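Local coordinates for conserved protein (Geobacillus kaustophilus, PDB 2PCS) that is of unknown function but has the fold of the CoxG family and probably binds a small, still unidentified ligand in its interior, at residues I27-M33 and D137-I142; D44-L50 and Y61-V67; P73-L79 and A91-L97. All coordinates share one frame; numbering follows the deposited sequence.

Contact 1 of 3, residues I27-M33 and D137-I142; sequences ILSKCIM and DFFKKI
Cys31 and Leu28 of the short helix 25-31 pack on Phe138 of helix 124-148, the long C-terminal helix of a Bet v 1-like (helix-grip) fold. The axes of the two short segments cross at 129° and come within 9.4 Å of each other, with Cys31 set against Phe138. The Phe138 ring is approached at its edge by Leu28 CD2, 3.7 Å from Phe138 CZ, and by Cys31 O; Cys31 CB packs 3.7 Å from Phe138 CD1. With CG anti to the backbone N (chi1 174°), this side chain carries its ring toward helix 25-31, and Ile142 CG1 lies over one face, offset toward the rim. Cys31 SG packs between Lys141 and Ile142, 3.7 Å from both Lys141 CB and Ile142 CD1. Near the end of helix 25-31, the carbonyl of Cys31 receives a CA-H...O contact from Phe138, the CA lying 3.5 Å from Cys31 O. Lys141, bent at chi2 and chi3, brings its CD against Cys31 O, and its NZ forms a salt bridge to Asp137 OD2, one turn back, whose hydrogen bond is weak (3.3 Å). Met33 crosses this pair at about a right angle, with its CG 3.6 Å from Asp137 OD2. Leu22 also touches Phe138, and the unidentified ligand lies close to the same side chain. With no hydrogen bond joining the segments, their union rests on apolar and sulfur packing; the one charged pair, Lys141 with Asp137, lies within a single helix and does not join the two.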
loop_
_atom_site.group_PDB
_atom_site.type_symbol
_atom_site.label_atom_id
_atom_site.label_comp_id
_atom_site.label_asym_id
_atom_site.label_seq_id
_atom_site.Cartn_x
_atom_site.Cartn_y
_atom_site.Cartn_z
ATOM N N ILE A 27 12.795 1.271 -1.138
ATOM C CA ILE A 27 12.133 1.893 -0.023
ATOM C C ILE A 27 10.758 1.215 0.262
ATOM O O ILE A 27 10.358 1.058 1.436
ATOM C CB ILE A 27 11.973 3.438 -0.308
ATOM C CG1 ILE A 27 13.344 4.083 -0.566
ATOM C CG2 ILE A 27 11.121 4.176 0.785
ATOM C CD1 ILE A 27 14.159 4.351 0.693
ATOM N N LEU A 28 10.043 0.842 -0.803
ATOM C CA LEU A 28 8.763 0.191 -0.663
ATOM C C LEU A 28 8.938 -1.176 0.008
ATOM O O LEU A 28 8.256 -1.483 0.997
ATOM C CB LEU A 28 8.071 0.041 -2.020
ATOM C CG LEU A 28 7.679 1.309 -2.790
ATOM C CD1 LEU A 28 7.508 1.048 -4.320
ATOM C CD2 LEU A 28 6.442 1.944 -2.222
ATOM N N SER A 29 9.852 -1.994 -0.514
ATOM C CA SER A 29 10.177 -3.281 0.111
ATOM C C SER A 29 10.325 -3.217 1.621
ATOM O O SER A 29 9.834 -4.089 2.331
ATOM C CB SER A 29 11.457 -3.872 -0.449
ATOM O OG SER A 29 11.432 -5.266 -0.171
ATOM N N LYS A 30 10.993 -2.155 2.070
ATOM C CA LYS A 30 11.231 -1.849 3.445
ATOM C C LYS A 30 9.992 -1.379 4.157
ATOM O O LYS A 30 9.817 -1.685 5.323
ATOM C CB LYS A 30 12.315 -0.771 3.530
ATOM C CG LYS A 30 13.734 -1.317 3.700
ATOM C CD LYS A 30 14.863 -0.410 3.092
ATOM C CE LYS A 30 16.256 -0.992 3.510
ATOM N NZ LYS A 30 17.455 -0.450 2.750
ATOM N N CYS A 31 9.123 -0.630 3.484
ATOM C CA CYS A 31 7.891 -0.100 4.150
ATOM C C CYS A 31 6.637 -0.991 4.096
ATOM O O CYS A 31 5.668 -0.730 4.807
ATOM C CB CYS A 31 7.563 1.311 3.655
ATOM S SG CYS A 31 8.954 2.479 3.784
ATOM N N ILE A 32 6.622 -2.012 3.240
ATOM C CA ILE A 32 5.458 -2.929 3.149
ATOM C C ILE A 32 5.679 -3.957 4.207
ATOM O O ILE A 32 6.732 -4.571 4.258
ATOM C CB ILE A 32 5.383 -3.672 1.796
ATOM C CG1 ILE A 32 5.012 -2.708 0.670
ATOM C CG2 ILE A 32 4.413 -4.847 1.839
ATOM C CD1 ILE A 32 5.358 -3.265 -0.717
ATOM N N MET A 33 4.705 -4.180 5.055
ATOM C CA MET A 33 4.954 -5.153 6.110
ATOM C C MET A 33 5.010 -6.587 5.607
ATOM O O MET A 33 4.161 -7.022 4.831
ATOM C CB MET A 33 3.921 -5.038 7.209
ATOM C CG MET A 33 4.549 -5.094 8.614
ATOM S SD MET A 33 3.341 -5.886 9.626
ATOM C CE MET A 33 2.107 -4.613 9.834
ATOM N N ASP A 137 0.731 1.438 8.881
ATOM C CA ASP A 137 2.089 1.030 9.062
ATOM C C ASP A 137 2.991 1.347 7.864
ATOM O O ASP A 137 4.190 1.696 8.008
ATOM C CB ASP A 137 2.162 -0.470 9.353
ATOM C CG ASP A 137 3.585 -0.894 9.705
ATOM O OD1 ASP A 137 4.057 -0.477 10.799
ATOM O OD2 ASP A 137 4.248 -1.553 8.863
ATOM N N PHE A 138 2.421 1.224 6.667
ATOM C CA PHE A 138 3.151 1.647 5.456
ATOM C C PHE A 138 3.377 3.170 5.458
ATOM O O PHE A 138 4.473 3.657 5.205
ATOM C CB PHE A 138 2.370 1.228 4.220
ATOM C CG PHE A 138 2.953 1.747 2.936
ATOM C CD1 PHE A 138 4.063 1.122 2.336
ATOM C CD2 PHE A 138 2.405 2.862 2.323
ATOM C CE1 PHE A 138 4.593 1.601 1.151
ATOM C CE2 PHE A 138 2.942 3.329 1.118
ATOM C CZ PHE A 138 3.995 2.696 0.517
ATOM N N PHE A 139 2.330 3.924 5.721
ATOM C CA PHE A 139 2.482 5.378 5.689
ATOM C C PHE A 139 3.410 5.868 6.821
ATOM O O PHE A 139 4.122 6.866 6.661
ATOM C CB PHE A 139 1.122 6.069 5.664
ATOM C CG PHE A 139 0.461 6.002 4.328
ATOM C CD1 PHE A 139 -0.877 5.695 4.216
ATOM C CD2 PHE A 139 1.189 6.224 3.181
ATOM C CE1 PHE A 139 -1.493 5.604 2.962
ATOM C CE2 PHE A 139 0.591 6.129 1.915
ATOM C CZ PHE A 139 -0.760 5.807 1.816
ATOM N N LYS A 140 3.449 5.090 7.921
ATOM C CA LYS A 140 4.326 5.352 9.063
ATOM C C LYS A 140 5.765 5.183 8.649
ATOM O O LYS A 140 6.603 6.005 8.990
ATOM C CB LYS A 140 4.005 4.402 10.228
ATOM C CG LYS A 140 4.938 4.544 11.434
ATOM C CD LYS A 140 4.949 3.328 12.364
ATOM C CE LYS A 140 6.090 3.474 13.435
ATOM N NZ LYS A 140 6.008 2.397 14.523
ATOM N N LYS A 141 6.084 4.117 7.919
ATOM C CA LYS A 141 7.496 3.903 7.587
ATOM C C LYS A 141 7.937 4.825 6.468
ATOM O O LYS A 141 9.115 5.205 6.397
ATOM C CB LYS A 141 7.803 2.437 7.269
ATOM C CG LYS A 141 7.720 1.467 8.470
ATOM C CD LYS A 141 7.149 0.127 8.023
ATOM C CE LYS A 141 7.721 -1.121 8.723
ATOM N NZ LYS A 141 7.290 -2.393 7.965
ATOM N N ILE A 142 7.000 5.181 5.586
ATOM C CA ILE A 142 7.284 6.131 4.515
ATOM C C ILE A 142 7.603 7.472 5.151
ATOM O O ILE A 142 8.517 8.154 4.718
ATOM C CB ILE A 142 6.087 6.325 3.528
ATOM C CG1 ILE A 142 5.922 5.145 2.594
ATOM C CG2 ILE A 142 6.288 7.548 2.659
ATOM C CD1 ILE A 142 7.090 4.904 1.760
#

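Contact 2 of 3, residues D44-L50 and Y61-V67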
loop_
_atom_site.group_PDB
_atom_site.type_symbol
_atom_site.label_atom_id
_atom_site.label_comp_id
_atom_site.label_asym_id
_atom_site.label_seq_id
_atom_site.Cartn_x
_atom_site.Cartn_y
_atom_site.Cartn_z
ATOM N N ASP A 44 6.981 -1.618 -14.553
ATOM C CA ASP A 44 6.200 -1.081 -13.431
ATOM C C ASP A 44 5.407 -2.210 -12.717
ATOM O O ASP A 44 4.281 -2.012 -12.261
ATOM C CB ASP A 44 5.315 0.065 -13.945
ATOM C CG ASP A 44 6.168 1.250 -14.516
ATOM O OD1 ASP A 44 7.196 1.611 -13.876
ATOM O OD2 ASP A 44 5.808 1.824 -15.577
ATOM N N LYS A 45 6.025 -3.401 -12.678
ATOM C CA LYS A 45 5.388 -4.652 -12.235
ATOM C C LYS A 45 6.373 -5.422 -11.379
ATOM O O LYS A 45 7.468 -5.755 -11.842
ATOM C CB LYS A 45 4.974 -5.496 -13.420
ATOM C CG LYS A 45 4.080 -6.658 -13.098
ATOM C CD LYS A 45 3.702 -7.322 -14.410
ATOM C CE LYS A 45 2.652 -8.396 -14.297
ATOM N NZ LYS A 45 1.665 -8.257 -15.427
ATOM N N TYR A 46 5.989 -5.672 -10.125
ATOM C CA TYR A 46 6.846 -6.362 -9.178
ATOM C C TYR A 46 6.174 -7.610 -8.636
ATOM O O TYR A 46 4.951 -7.772 -8.730
ATOM C CB TYR A 46 7.251 -5.449 -8.018
ATOM C CG TYR A 46 7.786 -4.149 -8.508
ATOM C CD1 TYR A 46 6.925 -3.211 -9.095
ATOM C CD2 TYR A 46 9.143 -3.857 -8.429
ATOM C CE1 TYR A 46 7.388 -2.034 -9.610
ATOM C CE2 TYR A 46 9.630 -2.646 -8.931
ATOM C CZ TYR A 46 8.733 -1.738 -9.523
ATOM O OH TYR A 46 9.166 -0.521 -10.034
ATOM N N LYS A 47 7.022 -8.473 -8.079
ATOM C CA LYS A 47 6.622 -9.667 -7.398
ATOM C C LYS A 47 7.115 -9.464 -5.974
ATOM O O LYS A 47 8.295 -9.199 -5.715
ATOM C CB LYS A 47 7.230 -10.921 -8.032
ATOM C CG LYS A 47 6.778 -12.268 -7.394
ATOM C CD LYS A 47 6.722 -13.364 -8.436
ATOM C CE LYS A 47 7.096 -14.756 -7.886
ATOM N NZ LYS A 47 5.964 -15.748 -7.976
ATOM N N ALA A 48 6.170 -9.536 -5.058
ATOM C CA ALA A 48 6.478 -9.384 -3.671
ATOM C C ALA A 48 6.301 -10.741 -2.967
ATOM O O ALA A 48 5.323 -11.465 -3.203
ATOM C CB ALA A 48 5.601 -8.312 -3.076
ATOM N N ASP A 49 7.299 -11.093 -2.156
ATOM C CA ASP A 49 7.251 -12.266 -1.271
ATOM C C ASP A 49 6.854 -11.755 0.128
ATOM O O ASP A 49 7.657 -11.114 0.804
ATOM C CB ASP A 49 8.625 -12.974 -1.266
ATOM C CG ASP A 49 8.796 -13.991 -0.084
ATOM O OD1 ASP A 49 7.813 -14.689 0.300
ATOM O OD2 ASP A 49 9.931 -14.104 0.447
ATOM N N LEU A 50 5.609 -11.982 0.530
ATOM C CA LEU A 50 5.118 -11.414 1.806
ATOM C C LEU A 50 4.990 -12.480 2.897
ATOM O O LEU A 50 4.324 -13.505 2.719
ATOM C CB LEU A 50 3.775 -10.680 1.619
ATOM C CG LEU A 50 3.768 -9.553 0.590
ATOM C CD1 LEU A 50 2.365 -9.132 0.195
ATOM C CD2 LEU A 50 4.534 -8.377 1.069
ATOM N N TYR A 61 2.392 -15.147 1.353
ATOM C CA TYR A 61 1.606 -14.767 0.197
ATOM C C TYR A 61 2.566 -14.321 -0.824
ATOM O O TYR A 61 3.580 -13.765 -0.472
ATOM C CB TYR A 61 0.682 -13.600 0.530
ATOM C CG TYR A 61 -0.295 -13.827 1.631
ATOM C CD1 TYR A 61 -1.583 -14.173 1.336
ATOM C CD2 TYR A 61 0.080 -13.695 2.983
ATOM C CE1 TYR A 61 -2.533 -14.337 2.324
ATOM C CE2 TYR A 61 -0.862 -13.878 4.011
ATOM C CZ TYR A 61 -2.180 -14.171 3.660
ATOM O OH TYR A 61 -3.150 -14.380 4.630
ATOM N N ASP A 62 2.238 -14.581 -2.078
ATOM C CA ASP A 62 2.911 -13.940 -3.213
ATOM C C ASP A 62 1.956 -12.939 -3.827
ATOM O O ASP A 62 0.761 -13.206 -3.928
ATOM C CB ASP A 62 3.374 -14.969 -4.247
ATOM C CG ASP A 62 4.515 -15.831 -3.710
ATOM O OD1 ASP A 62 4.381 -17.069 -3.683
ATOM O OD2 ASP A 62 5.533 -15.274 -3.240
ATOM N N ALA A 63 2.491 -11.776 -4.212
ATOM C CA ALA A 63 1.674 -10.684 -4.694
ATOM C C ALA A 63 2.283 -10.170 -5.947
ATOM O O ALA A 63 3.480 -9.971 -5.982
ATOM C CB ALA A 63 1.624 -9.530 -3.630
ATOM N N ILE A 64 1.461 -9.962 -6.972
ATOM C CA ILE A 64 1.859 -9.161 -8.122
ATOM C C ILE A 64 1.348 -7.717 -7.916
ATOM O O ILE A 64 0.164 -7.488 -7.698
ATOM C CB ILE A 64 1.348 -9.718 -9.502
ATOM C CG1 ILE A 64 1.723 -11.208 -9.743
ATOM C CG2 ILE A 64 1.883 -8.871 -10.633
ATOM C CD1 ILE A 64 3.170 -11.560 -9.452
ATOM N N ILE A 65 2.261 -6.762 -7.984
ATOM C CA ILE A 65 1.919 -5.350 -7.811
ATOM C C ILE A 65 2.318 -4.623 -9.073
ATOM O O ILE A 65 3.518 -4.571 -9.371
ATOM C CB ILE A 65 2.717 -4.729 -6.616
ATOM C CG1 ILE A 65 2.542 -5.576 -5.356
ATOM C CG2 ILE A 65 2.300 -3.280 -6.365
ATOM C CD1 ILE A 65 3.496 -5.188 -4.244
ATOM N N GLU A 66 1.319 -4.101 -9.805
ATOM C CA GLU A 66 1.527 -3.242 -10.979
ATOM C C GLU A 66 1.177 -1.756 -10.732
ATOM O O GLU A 66 0.059 -1.439 -10.364
ATOM C CB GLU A 66 0.760 -3.743 -12.199
ATOM C CG GLU A 66 1.326 -3.100 -13.492
ATOM C CD GLU A 66 0.554 -3.451 -14.768
ATOM O OE1 GLU A 66 0.912 -2.914 -15.880
ATOM O OE2 GLU A 66 -0.417 -4.249 -14.652
ATOM N N VAL A 67 2.156 -0.872 -10.931
ATOM C CA VAL A 67 1.947 0.585 -10.932
ATOM C C VAL A 67 1.503 1.073 -12.329
ATOM O O VAL A 67 2.239 0.932 -13.274
ATOM C CB VAL A 67 3.231 1.327 -10.438
ATOM C CG1 VAL A 67 2.923 2.748 -10.015
ATOM C CG2 VAL A 67 3.855 0.591 -9.249
#
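The ring of Tyr46 presents its edge to the neighbouring strand, the carbonyl oxygen of Ile65 lying near the ring plane and 3.7 Å from Tyr46 CD1. Val67 CG2 comes to this ring obliquely, while Leu38 and Leu40 of strand 35-42 touch the same side chain. At the far end of the pairing, Leu50 O is at the edge of the Tyr61 ring, whose hydroxyl is hydrogen-bonded outside these segments, to Val57 O. Between the tyrosines the backbones pair antiparallel. Tyr46 with Ile65, Ala48 with Ala63 and Leu50 with Tyr61 are hydrogen-bonded pairs; the bond from Ala48 N to Ala63 O is 2.9 Å long, nearly straight at 176° and in the carbonyl plane. A further bond, from Val67 N to Asp44 O, closes the row with a sharper bend at the donor, 147°. On the face of Ala48 and Ala63 small and branched groups interlock: Ala48 CB is 3.9 Å from Ile65 CD1, and Leu50 CD1 is 3.9 Å from Ala63 CB. The other face is largely charged. Lys45 crosses Ile64 with its methylenes, CE being 3.8 Å from Ile64 CG2, and its NZ stays 4.6 Å from Glu66 OE2, beyond a salt bridge. Asp49 OD1 and Asp62 OD2 stand 4.3 Å apart, a like-charge pair that may raise the proton affinity of one of them, an effect the nearby Lys47 would offset in part. Such a hairpin, its apolar face turned to the pocket where Ile65 nears the unidentified ligand, is consistent with the curved antiparallel sheet of a Bet v 1-like fold.

Contact 3 of 3, residues P73-L79 and A91-L97; sequences PYHYKLL and AEGVIDL
Tyr76 lies with one ring face against Ile95, its CG held between the backbone N and the carbonyl carbon (chi1 60°), a rotamer that folds the ring back over the neighbouring strand. Ile95 CB stands 4.0 Å from the ring centroid in a CH-pi contact, and the isoleucine spreads over that one face, its CG2 near Tyr76 CE1 and its CD1 near Tyr76 CE2. On the reverse face of the sheet His75 and Asp96 run side by side. The His75 torsion (chi1 163°) brings ND1 to Asp96 OD1, 2.6 Å away; the oxygen lies in the imidazole plane, but the donor meets it from above the carboxylate plane. His75 NE2 is bonded in turn to Asp69, so both ring nitrogens are engaged and the rotation of the ring is fixed. These strands form the hairpin 75-84/87-99 in the middle of the sheet, and at its start Tyr74 and His75 make a classic beta bulge against strand 59-71. Putting a leucine at His75 would probably leave the carboxylates of Asp96 and Asp69 without the imidazole that bonds to both. His75 CE1 also presses on Val94 CG1 at 3.4 Å, and the extended Lys77 lies alongside Val94, its CE 3.9 Å from Val94 CG2. At the bulge, Leu97 N bonds to Tyr74 O at 2.7 Å while Leu97 CD1 leans on the carbonyl of Pro73.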
loop_
_atom_site.group_PDB
_atom_site.type_symbol
_atom_site.label_atom_id
_atom_site.label_comp_id
_atom_site.label_asym_id
_atom_site.label_seq_id
_atom_site.Cartn_x
_atom_site.Cartn_y
_atom_site.Cartn_z
ATOM N N PRO A 73 4.732 14.251 -10.492
ATOM C CA PRO A 73 4.953 13.511 -9.284
ATOM C C PRO A 73 3.638 13.458 -8.413
ATOM O O PRO A 73 3.715 13.523 -7.191
ATOM C CB PRO A 73 6.007 14.391 -8.626
ATOM C CG PRO A 73 5.382 15.823 -8.843
ATOM C CD PRO A 73 4.864 15.718 -10.266
ATOM N N TYR A 74 2.454 13.291 -9.003
ATOM C CA TYR A 74 1.238 13.480 -8.212
ATOM C C TYR A 74 0.123 12.421 -8.252
ATOM O O TYR A 74 -0.802 12.485 -7.469
ATOM C CB TYR A 74 0.589 14.850 -8.569
ATOM C CG TYR A 74 0.067 14.868 -9.983
ATOM C CD1 TYR A 74 0.913 15.214 -11.060
ATOM C CD2 TYR A 74 -1.248 14.531 -10.256
ATOM C CE1 TYR A 74 0.440 15.221 -12.368
ATOM C CE2 TYR A 74 -1.729 14.522 -11.569
ATOM C CZ TYR A 74 -0.875 14.868 -12.620
ATOM O OH TYR A 74 -1.345 14.830 -13.927
ATOM N N HIS A 75 0.130 11.485 -9.168
ATOM C CA HIS A 75 -0.955 10.534 -9.219
ATOM C C HIS A 75 -0.495 9.164 -9.724
ATOM O O HIS A 75 0.265 9.086 -10.667
ATOM C CB HIS A 75 -2.032 11.071 -10.117
ATOM C CG HIS A 75 -3.016 10.030 -10.563
ATOM N ND1 HIS A 75 -4.243 9.859 -9.965
ATOM C CD2 HIS A 75 -2.942 9.105 -11.551
ATOM C CE1 HIS A 75 -4.896 8.885 -10.576
ATOM N NE2 HIS A 75 -4.134 8.427 -11.558
ATOM N N TYR A 76 -0.962 8.069 -9.122
ATOM C CA TYR A 76 -0.867 6.745 -9.789
ATOM C C TYR A 76 -1.971 5.780 -9.391
ATOM O O TYR A 76 -2.787 6.070 -8.501
ATOM C CB TYR A 76 0.500 6.127 -9.625
ATOM C CG TYR A 76 0.878 5.904 -8.189
ATOM C CD1 TYR A 76 1.318 6.982 -7.373
ATOM C CD2 TYR A 76 0.777 4.634 -7.617
ATOM C CE1 TYR A 76 1.671 6.773 -6.017
ATOM C CE2 TYR A 76 1.128 4.402 -6.284
ATOM C CZ TYR A 76 1.559 5.468 -5.483
ATOM O OH TYR A 76 1.907 5.214 -4.174
ATOM N N LYS A 77 -2.043 4.646 -10.102
ATOM C CA LYS A 77 -2.948 3.572 -9.757
ATOM C C LYS A 77 -2.155 2.317 -9.458
ATOM O O LYS A 77 -1.068 2.150 -9.962
ATOM C CB LYS A 77 -3.969 3.341 -10.861
ATOM C CG LYS A 77 -4.837 4.550 -11.079
ATOM C CD LYS A 77 -5.972 4.233 -12.071
ATOM C CE LYS A 77 -7.123 5.260 -12.061
ATOM N NZ LYS A 77 -7.749 5.288 -13.450
ATOM N N LEU A 78 -2.693 1.459 -8.585
ATOM C CA LEU A 78 -2.058 0.183 -8.240
ATOM C C LEU A 78 -2.983 -0.964 -8.539
ATOM O O LEU A 78 -4.162 -0.884 -8.215
ATOM C CB LEU A 78 -1.690 0.109 -6.751
ATOM C CG LEU A 78 -0.471 0.842 -6.225
ATOM C CD1 LEU A 78 -0.319 0.303 -4.796
ATOM C CD2 LEU A 78 0.894 0.689 -7.028
ATOM N N LEU A 79 -2.458 -2.026 -9.144
ATOM C CA LEU A 79 -3.229 -3.278 -9.281
ATOM C C LEU A 79 -2.478 -4.311 -8.501
ATOM O O LEU A 79 -1.268 -4.464 -8.702
ATOM C CB LEU A 79 -3.347 -3.713 -10.736
ATOM C CG LEU A 79 -3.788 -2.652 -11.770
ATOM C CD1 LEU A 79 -3.690 -3.232 -13.204
ATOM C CD2 LEU A 79 -5.250 -2.192 -11.473
ATOM N N ALA A 91 -7.004 -6.506 -5.824
ATOM C CA ALA A 91 -7.229 -5.129 -5.444
ATOM C C ALA A 91 -6.796 -4.076 -6.502
ATOM O O ALA A 91 -5.830 -4.249 -7.209
ATOM C CB ALA A 91 -6.514 -4.876 -4.118
ATOM N N GLU A 92 -7.514 -2.974 -6.569
ATOM C CA GLU A 92 -7.010 -1.776 -7.250
ATOM C C GLU A 92 -7.100 -0.568 -6.309
ATOM O O GLU A 92 -8.005 -0.494 -5.446
ATOM C CB GLU A 92 -7.715 -1.522 -8.625
ATOM C CG GLU A 92 -9.204 -1.816 -8.613
ATOM C CD GLU A 92 -9.955 -1.548 -9.954
ATOM O OE1 GLU A 92 -11.154 -1.120 -9.850
ATOM O OE2 GLU A 92 -9.383 -1.796 -11.087
ATOM N N GLY A 93 -6.148 0.346 -6.446
ATOM C CA GLY A 93 -6.209 1.592 -5.720
ATOM C C GLY A 93 -5.791 2.731 -6.591
ATOM O O GLY A 93 -5.148 2.520 -7.627
ATOM N N VAL A 94 -6.149 3.938 -6.159
ATOM C CA VAL A 94 -5.748 5.186 -6.784
ATOM C C VAL A 94 -5.125 6.076 -5.715
ATOM O O VAL A 94 -5.663 6.238 -4.609
ATOM C CB VAL A 94 -6.958 5.926 -7.375
ATOM C CG1 VAL A 94 -6.505 7.128 -8.168
ATOM C CG2 VAL A 94 -7.858 4.989 -8.263
ATOM N N ILE A 95 -3.970 6.651 -6.037
ATOM C CA ILE A 95 -3.306 7.565 -5.151
ATOM C C ILE A 95 -3.123 8.965 -5.816
ATOM O O ILE A 95 -2.634 9.076 -6.948
ATOM C CB ILE A 95 -1.937 7.018 -4.754
ATOM C CG1 ILE A 95 -2.053 5.752 -3.879
ATOM C CG2 ILE A 95 -1.118 8.029 -4.034
ATOM C CD1 ILE A 95 -2.208 4.529 -4.671
ATOM N N ASP A 96 -3.451 10.015 -5.061
ATOM C CA ASP A 96 -3.266 11.391 -5.511
ATOM C C ASP A 96 -2.479 12.155 -4.454
ATOM O O ASP A 96 -2.737 12.009 -3.235
ATOM C CB ASP A 96 -4.618 12.032 -5.777
ATOM C CG ASP A 96 -5.298 11.455 -7.027
ATOM O OD1 ASP A 96 -4.763 11.640 -8.136
ATOM O OD2 ASP A 96 -6.384 10.809 -6.920
ATOM N N LEU A 97 -1.468 12.896 -4.909
ATOM C CA LEU A 97 -0.742 13.773 -4.015
ATOM C C LEU A 97 -1.210 15.235 -4.251
ATOM O O LEU A 97 -1.349 15.694 -5.425
ATOM C CB LEU A 97 0.769 13.600 -4.172
ATOM C CG LEU A 97 1.420 12.233 -3.922
ATOM C CD1 LEU A 97 2.931 12.304 -4.080
ATOM C CD2 LEU A 97 1.105 11.799 -2.524
#

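Overall arrangement
From the N terminus, strand 4-12 and helix 15-22 precede helix 25-31, whose segment 27-33 waits for its partner until residues 137-142, so contact 1 closes a loop of more than a hundred residues. Inside it contacts 2 and 3 are nested in series, each closing a short hairpin before the next begins. Strands 59-71 and 75-84 are neighbours in the one sheet, and the two hairpins are joined there by a probable hydrogen bond from Glu66 N to Leu79 O and by Val67 packing on Tyr76 and Leu78. Contact 1 joins two helices, contacts 2 and 3 neighbouring strands, and Ile32 on Leu50 links the helical layer to the sheet; contact 1 does not touch contact 3.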